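Local coordinates for uncharacterized protein AF_0060 (PDB 2P06), which is uncharacterized but, as a magnesium-binding member of the MazG family, probably hydrolyses nucleoside triphosphates to monophosphates and pyrophosphate, at residues G47-P50 against F54-S57; L62-E67 against A92-Y97; M40-R45 against F66-E71. All coordinates share one frame; numbering follows the deposited sequence.

Contact 1: G47-P50 against F54-S57; sequences GNTP and FDFS
T49 OG1 accepts a hydrogen bond from the backbone N of R51, an ST turn in which the hydroxyl turns back to its own backbone while the methyl of the same residue leans on F56. That division of labour suits threonine, one branch being polar and the other free to pack, although the exact placement of OG1 is doubtful. CG2 sits over one face of the F56 ring and makes a CH-pi contact, 3.8 Å from the ring centroid and 25° off the ring normal. Its nearest ring atom is CZ, with 3.5 Å between T49 CG2 and F56 CZ, so the methyl lies toward the far rim. The two side chains approach from opposite directions. With CG beside the backbone N (chi1 -74°), the ring end of F56 comes nearer to the loop and presents a face to the T49 methyl.

The contact closes a small loop at the surface, between helix 22-43 and helix 58-77, with the short helix 52-55 in between. F56 is the first residue after helix 52-55 to leave helical angles, and S57 follows as N-cap of the next helix, its OG accepting from the backbone N of R60. At the outer edge of the F56 ring, G47 O lies in the ring plane, 3.8 Å from F56 CZ. G47 has a positive phi, a conformation that glycine adopts readily. D55 crosses T49 obliquely, with D55 CB 3.8 Å from T49 CG2. Its carboxylate, however, is modelled too close to the T49 hydroxyl, so the relation of these two polar ends is doubtful. On either side of T49 in the sequence, N48 ND2 donates to R42 O and P50 O accepts from the hydroxyl of Y39, both on helix 22-43.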
ATOM      1  N   GLY B  47       5.998   2.166  32.491  1.00 33.33           N
ATOM      2  CA  GLY B  47       6.429   3.394  31.819  1.00 32.95           C
ATOM      3  C   GLY B  47       6.103   3.438  30.333  1.00 32.65           C
ATOM      4  O   GLY B  47       6.631   4.276  29.599  1.00 32.24           O
ATOM      5  N   ASN B  48       5.223   2.540  29.903  1.00 32.24           N
ATOM      6  CA  ASN B  48       4.751   2.489  28.528  1.00 31.83           C
ATOM      7  C   ASN B  48       3.236   2.781  28.477  1.00 31.48           C
ATOM      8  O   ASN B  48       2.454   2.255  29.280  1.00 31.77           O
ATOM      9  CB  ASN B  48       5.077   1.127  27.896  1.00 32.06           C
ATOM     10  CG  ASN B  48       6.578   0.954  27.574  1.00 32.69           C
ATOM     11  OD1 ASN B  48       7.350   1.914  27.571  1.00 33.32           O
ATOM     12  ND2 ASN B  48       6.983  -0.281  27.298  1.00 34.04           N
ATOM     13  N   THR B  49       2.843   3.636  27.535  1.00 30.33           N
ATOM     14  CA  THR B  49       1.453   4.053  27.361  1.00 29.36           C
ATOM     15  C   THR B  49       0.948   3.414  26.075  1.00 27.96           C
ATOM     16  O   THR B  49       1.747   3.122  25.189  1.00 27.22           O
ATOM     17  CB  THR B  49       1.330   5.585  27.247  1.00 29.36           C
ATOM     18  OG1 THR B  49       0.219   5.908  26.404  1.00 29.38           O
ATOM     19  CG2 THR B  49       2.595   6.212  26.638  1.00 29.22           C
ATOM     20  N   PRO B  50      -0.371   3.176  25.968  1.00 26.31           N
ATOM     21  CA  PRO B  50      -0.877   2.617  24.729  1.00 25.44           C
ATOM     22  C   PRO B  50      -0.753   3.499  23.488  1.00 24.39           C
ATOM     23  O   PRO B  50      -0.922   2.984  22.403  1.00 24.06           O
ATOM     24  CB  PRO B  50      -2.363   2.332  25.039  1.00 26.30           C
ATOM     25  CG  PRO B  50      -2.685   3.079  26.210  1.00 25.95           C
ATOM     26  CD  PRO B  50      -1.437   3.330  26.974  1.00 26.96           C
ATOM     27  N   PHE B  54       0.900  10.024  20.927  1.00 23.72           N
ATOM     28  CA  PHE B  54      -0.025  11.057  21.410  1.00 23.41           C
ATOM     29  C   PHE B  54       0.323  11.505  22.837  1.00 23.41           C
ATOM     30  O   PHE B  54       0.217  12.684  23.160  1.00 22.73           O
ATOM     31  CB  PHE B  54      -1.455  10.521  21.381  1.00 23.43           C
ATOM     32  CG  PHE B  54      -2.505  11.517  21.811  1.00 24.13           C
ATOM     33  CD1 PHE B  54      -2.980  12.482  20.925  1.00 25.42           C
ATOM     34  CD2 PHE B  54      -3.055  11.463  23.086  1.00 26.08           C
ATOM     35  CE1 PHE B  54      -3.958  13.391  21.315  1.00 24.67           C
ATOM     36  CE2 PHE B  54      -4.026  12.383  23.497  1.00 24.65           C
ATOM     37  CZ  PHE B  54      -4.484  13.341  22.605  1.00 25.36           C
ATOM     38  N   ASP B  55       0.712  10.551  23.670  1.00 22.97           N
ATOM     39  CA  ASP B  55       0.943  10.795  25.088  1.00 23.55           C
ATOM     40  C   ASP B  55       2.280  11.471  25.430  1.00 23.12           C
ATOM     41  O   ASP B  55       2.377  12.185  26.425  1.00 22.26           O
ATOM     42  CB  ASP B  55       0.862   9.466  25.836  1.00 24.27           C
ATOM     43  CG  ASP B  55      -0.546   8.897  25.851  1.00 28.40           C
ATOM     44  OD1 ASP B  55      -1.505   9.660  25.590  1.00 30.56           O
ATOM     45  OD2 ASP B  55      -0.690   7.685  26.115  1.00 34.73           O
ATOM     46  N   PHE B  56       3.298  11.219  24.616  1.00 22.55           N
ATOM     47  CA  PHE B  56       4.654  11.667  24.917  1.00 23.35           C
ATOM     48  C   PHE B  56       4.965  12.920  24.118  1.00 22.29           C
ATOM     49  O   PHE B  56       4.351  13.174  23.088  1.00 21.96           O
ATOM     50  CB  PHE B  56       5.674  10.582  24.558  1.00 24.50           C
ATOM     51  CG  PHE B  56       5.710   9.413  25.508  1.00 25.83           C
ATOM     52  CD1 PHE B  56       5.483   9.569  26.869  1.00 29.06           C
ATOM     53  CD2 PHE B  56       6.047   8.159  25.041  1.00 29.20           C
ATOM     54  CE1 PHE B  56       5.556   8.474  27.742  1.00 29.63           C
ATOM     55  CE2 PHE B  56       6.119   7.060  25.904  1.00 29.94           C
ATOM     56  CZ  PHE B  56       5.874   7.217  27.245  1.00 29.11           C
ATOM     57  N   SER B  57       5.909  13.704  24.614  1.00 20.87           N
ATOM     58  CA  SER B  57       6.375  14.888  23.920  1.00 20.02           C
ATOM     59  C   SER B  57       7.284  14.493  22.763  1.00 20.32           C
ATOM     60  O   SER B  57       7.792  13.376  22.717  1.00 20.24           O
ATOM     61  CB  SER B  57       7.160  15.781  24.884  1.00 19.81           C
ATOM     62  OG  SER B  57       8.360  15.146  25.322  1.00 18.31           O
TER

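Contact 2: L62-E67 against A92-Y97; sequences LSRLFE and ANFCMY
Two bends in the R64 chain, at chi2 (-86°) and again at chi3, bring its guanidinium alongside the F94 ring, while L65 sends CG anti to its backbone N so that CD1 reaches the backbone beside the phenylalanine. The setting is an antiparallel helical hairpin, part of the all-alpha MazG fold: the axes of segments 62-67 and 92-97, on helices 58-77 and 81-103, run at 164° to each other and approach to 9.1 Å. R64 is long enough to serve two environments. Its CB packs on the ring, 3.7 Å from F94 CE1, and farther out NH1 comes within 3.2 Å of F94 CZ. The guanidinium and ring planes are inclined by 61°, so this is an oblique contact rather than a flat stack. The charge is directed to carboxylates: NH1 forms a salt bridge with E68, and R64 NH2 donates to E67 OE1 at 2.8 Å, meeting that oxygen on its anti side.

Deeper in, the contact is purely apolar. L65 CD1 touches both F94 CB and C95 SG, 3.9 Å from each; a small, apolar cysteine suits this place. L65 and C95 also pack on L88 and V91 of the second subunit, so this layer continues into the interface with that subunit. F94 is backed from its own helix: Y97 CD2 lies over the centre of its ring, 3.7 Å above the plane.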
ATOM      1  N   LEU B  62      11.886  11.481  20.663  1.00 21.55           N
ATOM      2  CA  LEU B  62      13.255  11.583  20.171  1.00 22.04           C
ATOM      3  C   LEU B  62      14.274  10.805  20.980  1.00 21.61           C
ATOM      4  O   LEU B  62      15.054  10.003  20.421  1.00 21.23           O
ATOM      5  CB  LEU B  62      13.706  13.036  20.168  1.00 22.69           C
ATOM      6  CG  LEU B  62      13.656  13.782  18.848  1.00 24.98           C
ATOM      7  CD1 LEU B  62      13.809  15.296  19.058  1.00 25.59           C
ATOM      8  CD2 LEU B  62      14.735  13.227  17.947  1.00 22.92           C
ATOM      9  N   SER B  63      14.338  11.078  22.279  1.00 20.87           N
ATOM     10  CA  SER B  63      15.342  10.409  23.103  1.00 21.28           C
ATOM     11  C   SER B  63      15.048   8.902  23.143  1.00 21.25           C
ATOM     12  O   SER B  63      15.971   8.090  23.147  1.00 19.91           O
ATOM     13  CB  SER B  63      15.436  11.022  24.500  1.00 20.84           C
ATOM     14  OG  SER B  63      14.170  10.989  25.057  1.00 23.46           O
ATOM     15  N   ARG B  64      13.769   8.518  23.144  1.00 21.37           N
ATOM     16  CA  ARG B  64      13.450   7.087  23.085  1.00 22.01           C
ATOM     17  C   ARG B  64      13.925   6.476  21.747  1.00 21.67           C
ATOM     18  O   ARG B  64      14.513   5.388  21.724  1.00 21.54           O
ATOM     19  CB  ARG B  64      11.957   6.827  23.302  1.00 22.59           C
ATOM     20  CG  ARG B  64      11.406   7.076  24.715  1.00 25.33           C
ATOM     21  CD  ARG B  64      11.542   5.913  25.689  1.00 30.67           C
ATOM     22  NE  ARG B  64      11.148   4.602  25.156  1.00 32.93           N
ATOM     23  CZ  ARG B  64      11.991   3.693  24.654  1.00 34.31           C
ATOM     24  NH1 ARG B  64      11.512   2.546  24.194  1.00 35.60           N
ATOM     25  NH2 ARG B  64      13.298   3.908  24.587  1.00 34.29           N
ATOM     26  N   LEU B  65      13.695   7.174  20.632  1.00 21.76           N
ATOM     27  CA  LEU B  65      14.161   6.683  19.315  1.00 21.12           C
ATOM     28  C   LEU B  65      15.685   6.481  19.270  1.00 21.77           C
ATOM     29  O   LEU B  65      16.190   5.447  18.804  1.00 20.29           O
ATOM     30  CB  LEU B  65      13.752   7.643  18.203  1.00 20.98           C
ATOM     31  CG  LEU B  65      14.281   7.373  16.792  1.00 20.49           C
ATOM     32  CD1 LEU B  65      13.918   5.968  16.290  1.00 17.39           C
ATOM     33  CD2 LEU B  65      13.749   8.435  15.846  1.00 19.47           C
ATOM     34  N   PHE B  66      16.401   7.495  19.731  1.00 22.19           N
ATOM     35  CA  PHE B  66      17.838   7.441  19.875  1.00 22.72           C
ATOM     36  C   PHE B  66      18.273   6.276  20.774  1.00 22.89           C
ATOM     37  O   PHE B  66      19.264   5.615  20.481  1.00 22.33           O
ATOM     38  CB  PHE B  66      18.354   8.781  20.425  1.00 24.55           C
ATOM     39  CG  PHE B  66      18.594   9.816  19.367  1.00 24.93           C
ATOM     40  CD1 PHE B  66      17.677  10.049  18.377  1.00 29.05           C
ATOM     41  CD2 PHE B  66      19.752  10.552  19.357  1.00 30.23           C
ATOM     42  CE1 PHE B  66      17.914  10.994  17.361  1.00 29.08           C
ATOM     43  CE2 PHE B  66      20.003  11.502  18.342  1.00 29.91           C
ATOM     44  CZ  PHE B  66      19.068  11.716  17.344  1.00 28.77           C
ATOM     45  N   GLU B  67      17.547   6.025  21.867  1.00 22.79           N
ATOM     46  CA  GLU B  67      17.836   4.863  22.717  1.00 23.59           C
ATOM     47  C   GLU B  67      17.705   3.553  21.939  1.00 23.84           C
ATOM     48  O   GLU B  67      18.545   2.632  22.060  1.00 23.70           O
ATOM     49  CB  GLU B  67      16.931   4.836  23.961  1.00 23.51           C
ATOM     50  CG  GLU B  67      17.323   5.840  25.026  1.00 24.88           C
ATOM     51  CD  GLU B  67      16.241   6.052  26.085  1.00 25.72           C
ATOM     52  OE1 GLU B  67      15.268   5.265  26.104  1.00 28.21           O
ATOM     53  OE2 GLU B  67      16.367   7.003  26.892  1.00 26.75           O
ATOM     54  N   ALA B  92      11.776   1.034  13.925  1.00 18.55           N
ATOM     55  CA  ALA B  92      10.702   1.383  12.990  1.00 18.50           C
ATOM     56  C   ALA B  92       9.497   1.946  13.747  1.00 18.07           C
ATOM     57  O   ALA B  92       8.921   2.968  13.345  1.00 17.94           O
ATOM     58  CB  ALA B  92      10.264   0.167  12.134  1.00 17.81           C
ATOM     59  N   ASN B  93       9.117   1.271  14.832  1.00 18.11           N
ATOM     60  CA  ASN B  93       8.015   1.750  15.673  1.00 17.64           C
ATOM     61  C   ASN B  93       8.271   3.138  16.187  1.00 17.96           C
ATOM     62  O   ASN B  93       7.416   4.009  16.056  1.00 17.54           O
ATOM     63  CB  ASN B  93       7.707   0.798  16.829  1.00 17.42           C
ATOM     64  CG  ASN B  93       6.700  -0.283  16.461  1.00 16.74           C
ATOM     65  OD1 ASN B  93       5.830  -0.074  15.615  1.00 17.00           O
ATOM     66  ND2 ASN B  93       6.774  -1.429  17.146  1.00 14.07           N
ATOM     67  N   PHE B  94       9.448   3.377  16.745  1.00 18.23           N
ATOM     68  CA  PHE B  94       9.738   4.702  17.257  1.00 19.62           C
ATOM     69  C   PHE B  94       9.893   5.806  16.190  1.00 19.61           C
ATOM     70  O   PHE B  94       9.579   6.978  16.460  1.00 18.06           O
ATOM     71  CB  PHE B  94      10.873   4.659  18.295  1.00 19.90           C
ATOM     72  CG  PHE B  94      10.378   4.207  19.626  1.00 21.87           C
ATOM     73  CD1 PHE B  94       9.909   5.136  20.546  1.00 21.96           C
ATOM     74  CD2 PHE B  94      10.208   2.858  19.892  1.00 22.69           C
ATOM     75  CE1 PHE B  94       9.364   4.729  21.749  1.00 25.07           C
ATOM     76  CE2 PHE B  94       9.669   2.440  21.097  1.00 22.62           C
ATOM     77  CZ  PHE B  94       9.266   3.368  22.034  1.00 23.70           C
ATOM     78  N   CYS B  95      10.345   5.444  14.991  1.00 19.32           N
ATOM     79  CA  CYS B  95      10.267   6.376  13.859  1.00 19.65           C
ATOM     80  C   CYS B  95       8.799   6.711  13.615  1.00 19.31           C
ATOM     81  O   CYS B  95       8.460   7.855  13.358  1.00 19.17           O
ATOM     82  CB  CYS B  95      10.834   5.779  12.576  1.00 19.27           C
ATOM     83  SG  CYS B  95      12.630   5.616  12.591  1.00 19.80           S
HETATM   84  N   MSE B  96       7.959   5.685  13.637  1.00 18.60           N
HETATM   85  CA  MSE B  96       6.543   5.858  13.419  1.00 19.16           C
HETATM   86  C   MSE B  96       5.883   6.735  14.484  1.00 18.18           C
HETATM   87  O   MSE B  96       5.080   7.619  14.170  1.00 18.30           O
HETATM   88  CB  MSE B  96       5.837   4.513  13.387  1.00 18.43           C
HETATM   89  CG  MSE B  96       4.375   4.696  13.061  1.00 20.29           C
HETATM   90 SE   MSE B  96       3.460   3.032  12.860  0.70 23.59          SE
HETATM   91  CE  MSE B  96       3.281   2.493  14.594  1.00 17.22           C
ATOM     92  N   TYR B  97       6.216   6.492  15.745  1.00 18.31           N
ATOM     93  CA  TYR B  97       5.603   7.260  16.837  1.00 18.40           C
ATOM     94  C   TYR B  97       5.976   8.734  16.721  1.00 18.65           C
ATOM     95  O   TYR B  97       5.126   9.602  16.838  1.00 18.66           O
ATOM     96  CB  TYR B  97       5.993   6.716  18.205  1.00 18.29           C
ATOM     97  CG  TYR B  97       5.707   5.251  18.432  1.00 17.51           C
ATOM     98  CD1 TYR B  97       4.710   4.591  17.735  1.00 18.02           C
ATOM     99  CD2 TYR B  97       6.422   4.541  19.379  1.00 17.85           C
ATOM    100  CE1 TYR B  97       4.444   3.255  17.945  1.00 18.22           C
ATOM    101  CE2 TYR B  97       6.187   3.209  19.587  1.00 19.31           C
ATOM    102  CZ  TYR B  97       5.195   2.560  18.859  1.00 17.89           C
ATOM    103  OH  TYR B  97       4.966   1.217  19.064  1.00 17.43           O
TER

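Contact 3: M40-R45 against F66-E71; sequences MKRVSR and FEEMDE. With MG (magnesium ion), chain E.
R42 and E68 reach toward each other from opposite directions, and their flat ends meet almost at right angles, the guanidinium and carboxylate planes being 84° apart. This crosswise setting rules out the paired, coplanar salt bridge. Instead a single weak bond forms, with R42 NH1 3.1 Å from E68 OE2 and an N-H...O angle of 128°. R42 is held more firmly by D90, which takes a salt bridge from NH2, and E68 OE2 also receives R64 NH1, so two arginines converge on one oxygen.

A bend at chi2 (-65°) turns the E68 carboxylate so that its two oxygens do different work. While OE2 faces the arginines, OE1 binds the magnesium ion at 2.2 Å. E71, one helical turn on and extended beyond CG, brings its OE1 to 2.1 Å from the same ion. Glutamate suits both positions, being long enough to lift a carboxylate clear of the helix. E87, D90 and two waters complete six ligands, and water 1 also donates to E68 O at 2.9 Å. The spacing matches the EXXE-EXXD metal motif of MazG-type pyrophosphohydrolases. R42 stands in the second shell here, bonded to two of the metal ligands, and may offset some of their negative charge.

The ion thus lies between helices 58-77 and 81-103, each giving two carboxylates, while helix 22-43 contributes R42 from across the site.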
HETATM    1  N   MSE B  40       2.524  -4.460  20.912  1.00 27.78           N
HETATM    2  CA  MSE B  40       1.750  -5.232  21.891  1.00 29.39           C
HETATM    3  C   MSE B  40       2.565  -5.652  23.077  1.00 30.22           C
HETATM    4  O   MSE B  40       2.182  -5.437  24.198  1.00 30.72           O
HETATM    5  CB  MSE B  40       1.273  -6.555  21.321  1.00 30.82           C
HETATM    6  CG  MSE B  40      -0.085  -6.803  21.693  1.00 34.88           C
HETATM    7 SE   MSE B  40      -0.700  -5.493  20.453  0.60 46.46          SE
HETATM    8  CE  MSE B  40      -1.052  -6.775  19.018  1.00 44.19           C
ATOM      9  N   LYS B  41       3.664  -6.336  22.790  1.00 31.82           N
ATOM     10  CA  LYS B  41       4.521  -6.904  23.805  1.00 32.99           C
ATOM     11  C   LYS B  41       4.999  -5.827  24.749  1.00 34.12           C
ATOM     12  O   LYS B  41       5.149  -6.087  25.946  1.00 34.72           O
ATOM     13  CB  LYS B  41       5.709  -7.632  23.170  1.00 33.14           C
ATOM     14  CG  LYS B  41       5.436  -9.107  22.896  1.00 33.88           C
ATOM     15  CD  LYS B  41       6.039  -9.585  21.588  1.00 34.82           C
ATOM     16  CE  LYS B  41       7.560  -9.546  21.582  1.00 35.26           C
ATOM     17  NZ  LYS B  41       8.116 -10.156  20.321  1.00 35.27           N
ATOM     18  N   ARG B  42       5.226  -4.615  24.250  1.00 35.10           N
ATOM     19  CA  ARG B  42       5.797  -3.620  25.147  1.00 36.84           C
ATOM     20  C   ARG B  42       4.823  -2.597  25.709  1.00 36.58           C
ATOM     21  O   ARG B  42       5.094  -2.044  26.774  1.00 36.08           O
ATOM     22  CB  ARG B  42       7.066  -2.982  24.564  1.00 37.21           C
ATOM     23  CG  ARG B  42       6.896  -2.108  23.395  1.00 38.53           C
ATOM     24  CD  ARG B  42       8.297  -1.804  22.796  1.00 38.22           C
ATOM     25  NE  ARG B  42       9.156  -1.058  23.717  1.00 37.46           N
ATOM     26  CZ  ARG B  42      10.482  -0.965  23.616  1.00 36.94           C
ATOM     27  NH1 ARG B  42      11.159  -0.269  24.511  1.00 38.02           N
ATOM     28  NH2 ARG B  42      11.143  -1.571  22.644  1.00 36.63           N
ATOM     29  N   VAL B  43       3.678  -2.412  25.055  1.00 36.61           N
ATOM     30  CA  VAL B  43       2.650  -1.478  25.525  1.00 36.98           C
ATOM     31  C   VAL B  43       2.303  -1.767  27.001  1.00 37.08           C
ATOM     32  O   VAL B  43       2.021  -0.854  27.779  1.00 37.60           O
ATOM     33  CB  VAL B  43       1.373  -1.521  24.609  1.00 36.70           C
ATOM     34  CG1 VAL B  43       0.607  -2.816  24.794  1.00 37.53           C
ATOM     35  CG2 VAL B  43       0.477  -0.393  24.902  1.00 37.41           C
ATOM     36  N   SER B  44       2.380  -3.047  27.365  1.00 37.09           N
ATOM     37  CA  SER B  44       2.094  -3.554  28.717  1.00 36.66           C
ATOM     38  C   SER B  44       3.076  -3.103  29.818  1.00 36.38           C
ATOM     39  O   SER B  44       2.671  -2.816  30.944  1.00 36.20           O
ATOM     40  CB  SER B  44       2.096  -5.089  28.639  1.00 37.05           C
ATOM     41  OG  SER B  44       1.917  -5.514  27.280  1.00 36.61           O
ATOM     42  N   ARG B  45       4.356  -3.019  29.464  1.00 35.90           N
ATOM     43  CA  ARG B  45       5.456  -2.863  30.415  1.00 35.66           C
ATOM     44  C   ARG B  45       5.491  -1.486  31.118  1.00 35.30           C
ATOM     45  O   ARG B  45       4.977  -0.505  30.570  1.00 35.12           O
ATOM     46  CB  ARG B  45       6.784  -3.146  29.695  1.00 35.78           C
ATOM     47  CG  ARG B  45       6.904  -4.597  29.181  1.00 36.07           C
ATOM     48  CD  ARG B  45       8.198  -4.850  28.393  1.00 36.37           C
ATOM     49  NE  ARG B  45       9.400  -4.323  29.057  1.00 37.19           N
ATOM     50  CZ  ARG B  45      10.230  -5.009  29.854  1.00 37.22           C
ATOM     51  NH1 ARG B  45      10.029  -6.295  30.140  1.00 37.47           N
ATOM     52  NH2 ARG B  45      11.286  -4.395  30.377  1.00 37.03           N
ATOM     53  N   PHE B  66      16.401   7.495  19.731  1.00 22.19           N
ATOM     54  CA  PHE B  66      17.838   7.441  19.875  1.00 22.72           C
ATOM     55  C   PHE B  66      18.273   6.276  20.774  1.00 22.89           C
ATOM     56  O   PHE B  66      19.264   5.615  20.481  1.00 22.33           O
ATOM     57  CB  PHE B  66      18.354   8.781  20.425  1.00 24.55           C
ATOM     58  CG  PHE B  66      18.594   9.816  19.367  1.00 24.93           C
ATOM     59  CD1 PHE B  66      17.677  10.049  18.377  1.00 29.05           C
ATOM     60  CD2 PHE B  66      19.752  10.552  19.357  1.00 30.23           C
ATOM     61  CE1 PHE B  66      17.914  10.994  17.361  1.00 29.08           C
ATOM     62  CE2 PHE B  66      20.003  11.502  18.342  1.00 29.91           C
ATOM     63  CZ  PHE B  66      19.068  11.716  17.344  1.00 28.77           C
ATOM     64  N   GLU B  67      17.547   6.025  21.867  1.00 22.79           N
ATOM     65  CA  GLU B  67      17.836   4.863  22.717  1.00 23.59           C
ATOM     66  C   GLU B  67      17.705   3.553  21.939  1.00 23.84           C
ATOM     67  O   GLU B  67      18.545   2.632  22.060  1.00 23.70           O
ATOM     68  CB  GLU B  67      16.931   4.836  23.961  1.00 23.51           C
ATOM     69  CG  GLU B  67      17.323   5.840  25.026  1.00 24.88           C
ATOM     70  CD  GLU B  67      16.241   6.052  26.085  1.00 25.72           C
ATOM     71  OE1 GLU B  67      15.268   5.265  26.104  1.00 28.21           O
ATOM     72  OE2 GLU B  67      16.367   7.003  26.892  1.00 26.75           O
ATOM     73  N   GLU B  68      16.668   3.465  21.117  1.00 24.05           N
ATOM     74  CA  GLU B  68      16.425   2.253  20.355  1.00 24.85           C
ATOM     75  C   GLU B  68      17.468   2.099  19.242  1.00 25.77           C
ATOM     76  O   GLU B  68      17.906   0.989  18.940  1.00 26.50           O
ATOM     77  CB  GLU B  68      15.000   2.240  19.803  1.00 24.26           C
ATOM     78  CG  GLU B  68      13.904   2.266  20.890  1.00 25.03           C
ATOM     79  CD  GLU B  68      13.895   1.023  21.774  1.00 22.86           C
ATOM     80  OE1 GLU B  68      14.291  -0.071  21.337  1.00 22.06           O
ATOM     81  OE2 GLU B  68      13.455   1.134  22.910  1.00 24.75           O
HETATM   82  N   MSE B  69      17.872   3.208  18.639  1.00 26.26           N
HETATM   83  CA  MSE B  69      18.897   3.164  17.608  1.00 27.21           C
HETATM   84  C   MSE B  69      20.238   2.757  18.204  1.00 27.90           C
HETATM   85  O   MSE B  69      21.006   2.030  17.559  1.00 28.14           O
HETATM   86  CB  MSE B  69      19.018   4.510  16.906  1.00 26.92           C
HETATM   87  CG  MSE B  69      17.860   4.811  15.991  1.00 26.72           C
HETATM   88 SE   MSE B  69      18.024   6.509  15.107  0.70 29.37          SE
HETATM   89  CE  MSE B  69      19.883   6.604  14.743  1.00 33.58           C
ATOM     90  N   ASP B  70      20.509   3.203  19.427  1.00 28.46           N
ATOM     91  CA  ASP B  70      21.704   2.765  20.157  1.00 29.70           C
ATOM     92  C   ASP B  70      21.701   1.235  20.419  1.00 30.27           C
ATOM     93  O   ASP B  70      22.731   0.566  20.244  1.00 28.40           O
ATOM     94  CB  ASP B  70      21.858   3.561  21.463  1.00 30.60           C
ATOM     95  CG  ASP B  70      22.297   5.018  21.216  1.00 34.48           C
ATOM     96  OD1 ASP B  70      22.801   5.302  20.094  1.00 37.66           O
ATOM     97  OD2 ASP B  70      22.151   5.879  22.139  1.00 37.09           O
ATOM     98  N   GLU B  71      20.548   0.689  20.822  1.00 30.33           N
ATOM     99  CA  GLU B  71      20.407  -0.761  20.992  1.00 30.87           C
ATOM    100  C   GLU B  71      20.610  -1.527  19.683  1.00 31.56           C
ATOM    101  O   GLU B  71      21.171  -2.609  19.684  1.00 30.69           O
ATOM    102  CB  GLU B  71      19.056  -1.140  21.595  1.00 30.44           C
ATOM    103  CG  GLU B  71      18.939  -0.808  23.074  1.00 31.45           C
ATOM    104  CD  GLU B  71      17.551  -1.018  23.617  1.00 31.60           C
ATOM    105  OE1 GLU B  71      16.648  -1.328  22.811  1.00 34.64           O
ATOM    106  OE2 GLU B  71      17.353  -0.852  24.841  1.00 34.10           O
TER
HETATM  107 MG    MG E 101      15.321  -2.052  21.362  1.00 11.80          MG
HETATM  108  O   HOH W   1      16.103  -1.331  19.127  1.00 42.18           O
HETATM  109  O   HOH W   2      14.396  -2.826  23.043  1.00 68.94           O

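How the contacts relate
Contact 2 is the buried one, an apolar layer between two antiparallel helices with its polar arginine at the margin; contact 3 is partly buried and almost wholly ionic; contact 1 is a small surface contact of a methyl on a ring. Contacts 2 and 3 share helix 58-77 and both border the second subunit. They meet where R64 NH1 and R42 NH1, 2.9 Å apart, gather round the E68 carboxylate, and where F94 packs on E68. Contact 1 is nested within the chain loop that contact 3 closes, and meets it through N48, bonded to R42 O, and P50, which packs on V43. It does not touch contact 2.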